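Side-chain contacts in NOL1/NOP2/sun family protein (Enterococcus faecium, PDB 3M4X), which probably methylates cytosines of ribosomal RNA, as a methyltransferase of the RsmF (NOL1/NOP2/Sun) family that joins a catalytic domain to a PUA-like RNA-binding domain: residues A[14-17]-A[18-21]; A[283-287]-A[288-292]. One frame throughout, in Å; residues are numbered along the deposited sequence.

Contact 1 of 2, residues A[14-17]-A[18-21]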
ATOM      1  N   LYS A  14      10.975  32.683  -6.281  1.00 61.93           N
ATOM      2  CA  LYS A  14      11.957  33.061  -7.299  1.00 60.54           C
ATOM      3  C   LYS A  14      12.314  31.877  -8.208  1.00 59.84           C
ATOM      4  O   LYS A  14      12.358  32.000  -9.441  1.00 54.88           O
ATOM      5  CB  LYS A  14      13.237  33.610  -6.655  1.00 71.22           C
ATOM      6  CG  LYS A  14      13.042  34.716  -5.618  1.00 76.92           C
ATOM      7  CD  LYS A  14      14.384  35.369  -5.256  1.00 80.70           C
ATOM      8  CE  LYS A  14      14.502  35.690  -3.759  1.00 85.38           C
ATOM      9  NZ  LYS A  14      13.435  36.599  -3.221  1.00 85.27           N
ATOM     10  N   LYS A  15      12.580  30.725  -7.599  1.00 59.07           N
ATOM     11  CA  LYS A  15      12.990  29.551  -8.366  1.00 57.25           C
ATOM     12  C   LYS A  15      11.958  29.264  -9.449  1.00 50.26           C
ATOM     13  O   LYS A  15      12.294  29.138 -10.625  1.00 48.48           O
ATOM     14  CB  LYS A  15      13.163  28.340  -7.438  1.00 61.36           C
ATOM     15  CG  LYS A  15      13.692  27.059  -8.104  1.00 55.55           C
ATOM     16  CD  LYS A  15      14.115  26.050  -7.045  1.00 51.20           C
ATOM     17  CE  LYS A  15      14.795  24.823  -7.651  1.00 56.48           C
ATOM     18  NZ  LYS A  15      13.847  24.010  -8.460  1.00 60.76           N
ATOM     19  N   TYR A  16      10.695  29.201  -9.042  1.00 48.35           N
ATOM     20  CA  TYR A  16       9.615  28.809  -9.940  1.00 48.69           C
ATOM     21  C   TYR A  16       9.075  29.918 -10.843  1.00 49.12           C
ATOM     22  O   TYR A  16       8.455  29.627 -11.863  1.00 51.52           O
ATOM     23  CB  TYR A  16       8.502  28.084  -9.162  1.00 46.49           C
ATOM     24  CG  TYR A  16       8.916  26.666  -8.801  1.00 43.00           C
ATOM     25  CD1 TYR A  16       9.492  26.381  -7.570  1.00 45.43           C
ATOM     26  CD2 TYR A  16       8.779  25.624  -9.713  1.00 43.62           C
ATOM     27  CE1 TYR A  16       9.895  25.088  -7.240  1.00 50.58           C
ATOM     28  CE2 TYR A  16       9.188  24.315  -9.392  1.00 40.83           C
ATOM     29  CZ  TYR A  16       9.741  24.060  -8.153  1.00 47.03           C
ATOM     30  OH  TYR A  16      10.148  22.789  -7.811  1.00 47.85           O
ATOM     31  N   ARG A  17       9.306  31.178 -10.470  1.00 49.65           N
ATOM     32  CA  ARG A  17       9.125  32.281 -11.403  1.00 57.49           C
ATOM     33  C   ARG A  17      10.008  32.066 -12.628  1.00 51.93           C
ATOM     34  O   ARG A  17       9.544  32.114 -13.769  1.00 51.98           O
ATOM     35  CB  ARG A  17       9.505  33.611 -10.756  1.00 70.22           C
ATOM     36  CG  ARG A  17       8.439  34.212  -9.892  1.00 80.48           C
ATOM     37  CD  ARG A  17       8.464  35.728  -9.986  1.00 84.78           C
ATOM     38  NE  ARG A  17       7.448  36.336  -9.134  1.00 88.29           N
ATOM     39  CZ  ARG A  17       7.700  36.859  -7.939  1.00 96.11           C
ATOM     40  NH1 ARG A  17       8.939  36.855  -7.459  1.00 98.33           N
ATOM     41  NH2 ARG A  17       6.717  37.394  -7.225  1.00 99.54           N
ATOM     42  N   LEU A  18      11.290  31.828 -12.385  1.00 51.05           N
ATOM     43  CA  LEU A  18      12.227  31.545 -13.473  1.00 62.77           C
ATOM     44  C   LEU A  18      11.919  30.263 -14.257  1.00 61.53           C
ATOM     45  O   LEU A  18      12.015  30.247 -15.490  1.00 57.87           O
ATOM     46  CB  LEU A  18      13.665  31.496 -12.949  1.00 69.38           C
ATOM     47  CG  LEU A  18      14.287  32.827 -12.519  1.00 76.66           C
ATOM     48  CD1 LEU A  18      15.690  32.596 -11.990  1.00 79.63           C
ATOM     49  CD2 LEU A  18      14.307  33.823 -13.675  1.00 74.94           C
ATOM     50  N   LEU A  19      11.561  29.194 -13.548  1.00 59.17           N
ATOM     51  CA  LEU A  19      11.322  27.900 -14.197  1.00 56.69           C
ATOM     52  C   LEU A  19      10.060  27.915 -15.048  1.00 53.42           C
ATOM     53  O   LEU A  19      10.038  27.342 -16.139  1.00 42.57           O
ATOM     54  CB  LEU A  19      11.196  26.778 -13.164  1.00 52.58           C
ATOM     55  CG  LEU A  19      12.312  25.763 -12.928  1.00 58.35           C
ATOM     56  CD1 LEU A  19      13.509  25.889 -13.900  1.00 47.29           C
ATOM     57  CD2 LEU A  19      12.753  25.845 -11.468  1.00 62.35           C
ATOM     58  N   LEU A  20       9.012  28.563 -14.536  1.00 53.98           N
ATOM     59  CA  LEU A  20       7.676  28.484 -15.144  1.00 52.52           C
ATOM     60  C   LEU A  20       7.331  29.651 -16.064  1.00 57.22           C
ATOM     61  O   LEU A  20       6.441  29.534 -16.910  1.00 61.06           O
ATOM     62  CB  LEU A  20       6.591  28.344 -14.064  1.00 42.84           C
ATOM     63  CG  LEU A  20       6.559  26.974 -13.379  1.00 42.32           C
ATOM     64  CD1 LEU A  20       5.437  26.882 -12.334  1.00 40.41           C
ATOM     65  CD2 LEU A  20       6.413  25.888 -14.426  1.00 42.73           C
ATOM     66  N   GLY A  21       8.028  30.768 -15.901  1.00 53.60           N
ATOM     67  CA  GLY A  21       7.713  31.954 -16.670  1.00 55.31           C
ATOM     68  C   GLY A  21       6.378  32.537 -16.243  1.00 61.50           C
ATOM     69  O   GLY A  21       6.155  32.796 -15.061  1.00 65.27           O
TER

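Contact 2 of 2, residues A[283-287]-A[288-292]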
ATOM      1  N   ILE A 283       5.602  11.759 -16.231  1.00 38.78           N
ATOM      2  CA  ILE A 283       4.325  12.409 -15.945  1.00 37.29           C
ATOM      3  C   ILE A 283       4.459  13.444 -14.855  1.00 36.17           C
ATOM      4  O   ILE A 283       5.013  13.169 -13.794  1.00 35.39           O
ATOM      5  CB  ILE A 283       3.291  11.401 -15.428  1.00 33.66           C
ATOM      6  CG1 ILE A 283       2.845  10.442 -16.530  1.00 33.43           C
ATOM      7  CG2 ILE A 283       2.099  12.122 -14.806  1.00 33.14           C
ATOM      8  CD1 ILE A 283       1.891   9.365 -16.006  1.00 38.44           C
ATOM      9  N   ARG A 284       3.931  14.630 -15.117  1.00 38.74           N
ATOM     10  CA  ARG A 284       3.844  15.654 -14.092  1.00 41.11           C
ATOM     11  C   ARG A 284       2.396  15.968 -13.773  1.00 38.70           C
ATOM     12  O   ARG A 284       1.539  15.994 -14.650  1.00 37.65           O
ATOM     13  CB  ARG A 284       4.589  16.930 -14.504  1.00 35.32           C
ATOM     14  CG  ARG A 284       6.066  16.917 -14.120  1.00 36.36           C
ATOM     15  CD  ARG A 284       6.782  18.165 -14.628  1.00 36.10           C
ATOM     16  NE  ARG A 284       8.165  18.239 -14.169  1.00 35.81           N
ATOM     17  CZ  ARG A 284       8.553  18.760 -13.004  1.00 40.83           C
ATOM     18  NH1 ARG A 284       7.662  19.267 -12.155  1.00 39.04           N
ATOM     19  NH2 ARG A 284       9.839  18.771 -12.685  1.00 40.12           N
ATOM     20  N   ILE A 285       2.133  16.206 -12.500  1.00 35.68           N
ATOM     21  CA  ILE A 285       0.827  16.677 -12.090  1.00 36.93           C
ATOM     22  C   ILE A 285       1.007  18.041 -11.429  1.00 38.22           C
ATOM     23  O   ILE A 285       1.677  18.162 -10.403  1.00 38.84           O
ATOM     24  CB  ILE A 285       0.130  15.654 -11.160  1.00 39.41           C
ATOM     25  CG1 ILE A 285      -0.174  14.376 -11.946  1.00 38.21           C
ATOM     26  CG2 ILE A 285      -1.160  16.233 -10.591  1.00 45.20           C
ATOM     27  CD1 ILE A 285      -0.735  13.271 -11.124  1.00 46.28           C
ATOM     28  N   TRP A 286       0.447  19.067 -12.060  1.00 39.10           N
ATOM     29  CA  TRP A 286       0.538  20.438 -11.566  1.00 45.12           C
ATOM     30  C   TRP A 286      -0.819  20.842 -10.985  1.00 51.27           C
ATOM     31  O   TRP A 286      -1.856  20.600 -11.605  1.00 51.33           O
ATOM     32  CB  TRP A 286       0.893  21.400 -12.700  1.00 43.57           C
ATOM     33  CG  TRP A 286       2.281  21.261 -13.328  1.00 42.72           C
ATOM     34  CD1 TRP A 286       2.585  20.678 -14.529  1.00 36.53           C
ATOM     35  CD2 TRP A 286       3.521  21.777 -12.810  1.00 40.96           C
ATOM     36  NE1 TRP A 286       3.937  20.775 -14.776  1.00 37.57           N
ATOM     37  CE2 TRP A 286       4.532  21.450 -13.742  1.00 38.00           C
ATOM     38  CE3 TRP A 286       3.873  22.479 -11.653  1.00 37.46           C
ATOM     39  CZ2 TRP A 286       5.872  21.793 -13.543  1.00 36.57           C
ATOM     40  CZ3 TRP A 286       5.205  22.817 -11.457  1.00 38.44           C
ATOM     41  CH2 TRP A 286       6.189  22.477 -12.399  1.00 34.49           C
ATOM     42  N   PRO A 287      -0.819  21.460  -9.796  1.00 52.34           N
ATOM     43  CA  PRO A 287      -2.066  21.800  -9.090  1.00 48.67           C
ATOM     44  C   PRO A 287      -2.905  22.843  -9.841  1.00 46.37           C
ATOM     45  O   PRO A 287      -4.124  22.876  -9.716  1.00 46.09           O
ATOM     46  CB  PRO A 287      -1.578  22.389  -7.758  1.00 49.38           C
ATOM     47  CG  PRO A 287      -0.101  22.111  -7.690  1.00 53.29           C
ATOM     48  CD  PRO A 287       0.380  21.933  -9.086  1.00 52.54           C
ATOM     49  N   HIS A 288      -2.254  23.702 -10.609  1.00 42.67           N
ATOM     50  CA  HIS A 288      -2.979  24.737 -11.329  1.00 49.45           C
ATOM     51  C   HIS A 288      -3.547  24.235 -12.656  1.00 52.80           C
ATOM     52  O   HIS A 288      -4.299  24.944 -13.322  1.00 57.16           O
ATOM     53  CB  HIS A 288      -2.076  25.949 -11.560  1.00 52.20           C
ATOM     54  CG  HIS A 288      -0.888  25.667 -12.429  1.00 50.41           C
ATOM     55  ND1 HIS A 288       0.188  24.913 -12.002  1.00 45.01           N
ATOM     56  CD2 HIS A 288      -0.601  26.051 -13.694  1.00 48.64           C
ATOM     57  CE1 HIS A 288       1.082  24.843 -12.973  1.00 46.21           C
ATOM     58  NE2 HIS A 288       0.629  25.525 -14.008  1.00 44.06           N
ATOM     59  N   LYS A 289      -3.205  23.000 -13.009  1.00 49.91           N
ATOM     60  CA  LYS A 289      -3.402  22.482 -14.359  1.00 53.63           C
ATOM     61  C   LYS A 289      -4.199  21.188 -14.332  1.00 56.28           C
ATOM     62  O   LYS A 289      -5.145  21.006 -15.096  1.00 57.94           O
ATOM     63  CB  LYS A 289      -2.038  22.178 -14.992  1.00 53.75           C
ATOM     64  CG  LYS A 289      -1.711  22.956 -16.250  1.00 58.57           C
ATOM     65  CD  LYS A 289      -0.488  22.344 -16.915  1.00 66.07           C
ATOM     66  CE  LYS A 289      -0.138  22.990 -18.252  1.00 71.16           C
ATOM     67  NZ  LYS A 289       0.920  22.200 -18.955  1.00 72.25           N
ATOM     68  N   ASP A 290      -3.777  20.281 -13.455  1.00 56.28           N
ATOM     69  CA  ASP A 290      -4.322  18.936 -13.382  1.00 51.60           C
ATOM     70  C   ASP A 290      -5.079  18.765 -12.084  1.00 57.29           C
ATOM     71  O   ASP A 290      -5.178  19.692 -11.289  1.00 59.58           O
ATOM     72  CB  ASP A 290      -3.193  17.911 -13.425  1.00 46.12           C
ATOM     73  CG  ASP A 290      -2.287  18.095 -14.614  1.00 46.49           C
ATOM     74  OD1 ASP A 290      -2.796  18.085 -15.751  1.00 48.71           O
ATOM     75  OD2 ASP A 290      -1.067  18.257 -14.410  1.00 49.48           O
ATOM     76  N   GLN A 291      -5.604  17.567 -11.867  1.00 63.31           N
ATOM     77  CA  GLN A 291      -6.266  17.255 -10.612  1.00 65.29           C
ATOM     78  C   GLN A 291      -5.239  16.801  -9.584  1.00 59.70           C
ATOM     79  O   GLN A 291      -4.260  16.146  -9.929  1.00 67.09           O
ATOM     80  CB  GLN A 291      -7.332  16.185 -10.833  1.00 69.23           C
ATOM     81  CG  GLN A 291      -8.545  16.733 -11.537  1.00 77.36           C
ATOM     82  CD  GLN A 291      -8.975  18.052 -10.924  1.00 88.93           C
ATOM     83  OE1 GLN A 291      -9.007  18.195  -9.697  1.00 89.68           O
ATOM     84  NE2 GLN A 291      -9.293  19.032 -11.773  1.00 92.77           N
ATOM     85  N   GLY A 292      -5.443  17.171  -8.327  1.00 48.67           N
ATOM     86  CA  GLY A 292      -4.568  16.714  -7.266  1.00 45.50           C
ATOM     87  C   GLY A 292      -3.458  17.665  -6.867  1.00 46.14           C
ATOM     88  O   GLY A 292      -3.299  18.747  -7.432  1.00 47.59           O
TER

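Contact 1 of 2, residues A[14-17]-A[18-21]
The carbonyl O of Tyr16 takes a hydrogen bond from Leu20 N at 2.9 Å. Its neighbour Arg17 O is bonded by Gly21 N, with a more bent N-H angle of 138°. Three residues before the Arg17-Gly21 bond, that from Leu18 N to Lys14 O is almost straight at 176°, so the i to i+4 series becomes less regular as the helix runs out. Gly21 then leaves helical geometry with positive phi, which glycine accepts more readily than other residues.

The side chains follow the same spacing. Lys15 and Leu19 run side by side and point the same way: CG of Lys15 is anti to its own backbone N (chi1 -176°), and the chain stays extended until it bends at the last torsion. Leu19 CD2 therefore lies 3.7 Å from Lys15 CG and equally close to Lys15 NZ, the methyl covering the aliphatic part of a chain whose ammonium forms a salt bridge with Glu240. A long, flexible lysine suits this place, greasy along its shaft and charged at its end.

Tyr16 is buried and meets two leucines obliquely, its CD2 being 4.3 Å from Leu19 CD2 and 4.4 Å from Leu20 CD1. The leucine methyls give the ring an apolar border. The ring also packs on Phe12 and Phe28 while its OH makes a weak hydrogen bond with Glu188, so an aromatic with a polar end fits here.

This is the C-terminal end of helix 10-20. Its apolar side packs on helix 24-33, where Arg17 also touches Phe28 and Leu20 touches Phe27, while Lys15 and Tyr16 reach the loop that follows strand 228-234 at Pro239 and Phe237.

Contact 2 of 2, residues A[283-287]-A[288-292]
Two aromatic rings, those of Trp286 and His288, lie side by side and point the same way; they meet obliquely, with their planes at 61° and the centroid of the indole's five-membered ring 5.4 Å from that of the imidazole. One face of the imidazole carries Lys289 CB over its centre, while Trp286 CE3 and Pro287 CD lie at its edge. Phe237 meets the indole with its ring nearly parallel and Phe27 meets it edge-to-face, so a large flat side chain suits this buried place. The closest approach is from His288 CE1 to Trp286 CB, 3.5 Å. His288 reaches it because its CG sits between the backbone N and the carbonyl carbon (chi1 64°), which turns the ring back along the chain.

On the backbone of the same turn, Asp290 bonds back to Trp286. Its OD2 accepts Trp286 N at 2.9 Å through the anti lone pair, nearly straight at 170°, and also bonds Ser267 OG. In return Asp290 N donates to Trp286 O at 2.7 Å, almost in line with the C=O bond. The same oxygen receives Lys289 N. Ile285 CG2 lies against Asp290 CB (3.9 Å) and closer still to Gln291 O. Gly292 has backbone angles that call for glycine.

The reciprocal bonds hold the chain together in the turn that leads from strand 283-285 toward strand 295-302. A short carboxylate suits the place, serving a backbone N-H and the Ser267 hydroxyl together; this would probably favour the ionised aspartate. The hydrogen bond of His288 NE2 with Glu23 probably fixes the ring's rotation.

Overall arrangement
Contact 1 closes helix 10-20 in the N-terminal region, whereas contact 2 shapes the loop between strands 283-285 and 295-302 of the Rossmann-like methyltransferase region. Both are partly buried and keep exposed residues, and contact 1 lies farther from the chain's centre. Their centres are about 17 Å apart, yet they meet through Leu20 CD2 and Trp286 CH2 at 4.0 Å. Helix 24-33 serves both, since Phe27 touches Leu20, Trp286 and Pro287; Phe237 likewise meets Tyr16 and Trp286. In the helix, polar bonding across the segments is all backbone; the irregular loop also recruits a carboxylate. The contacts meet where helices 10-20 and 24-33 pack against the methyltransferase region, with Lys15 bonded to Glu240 and His288 to Glu23 across that junction.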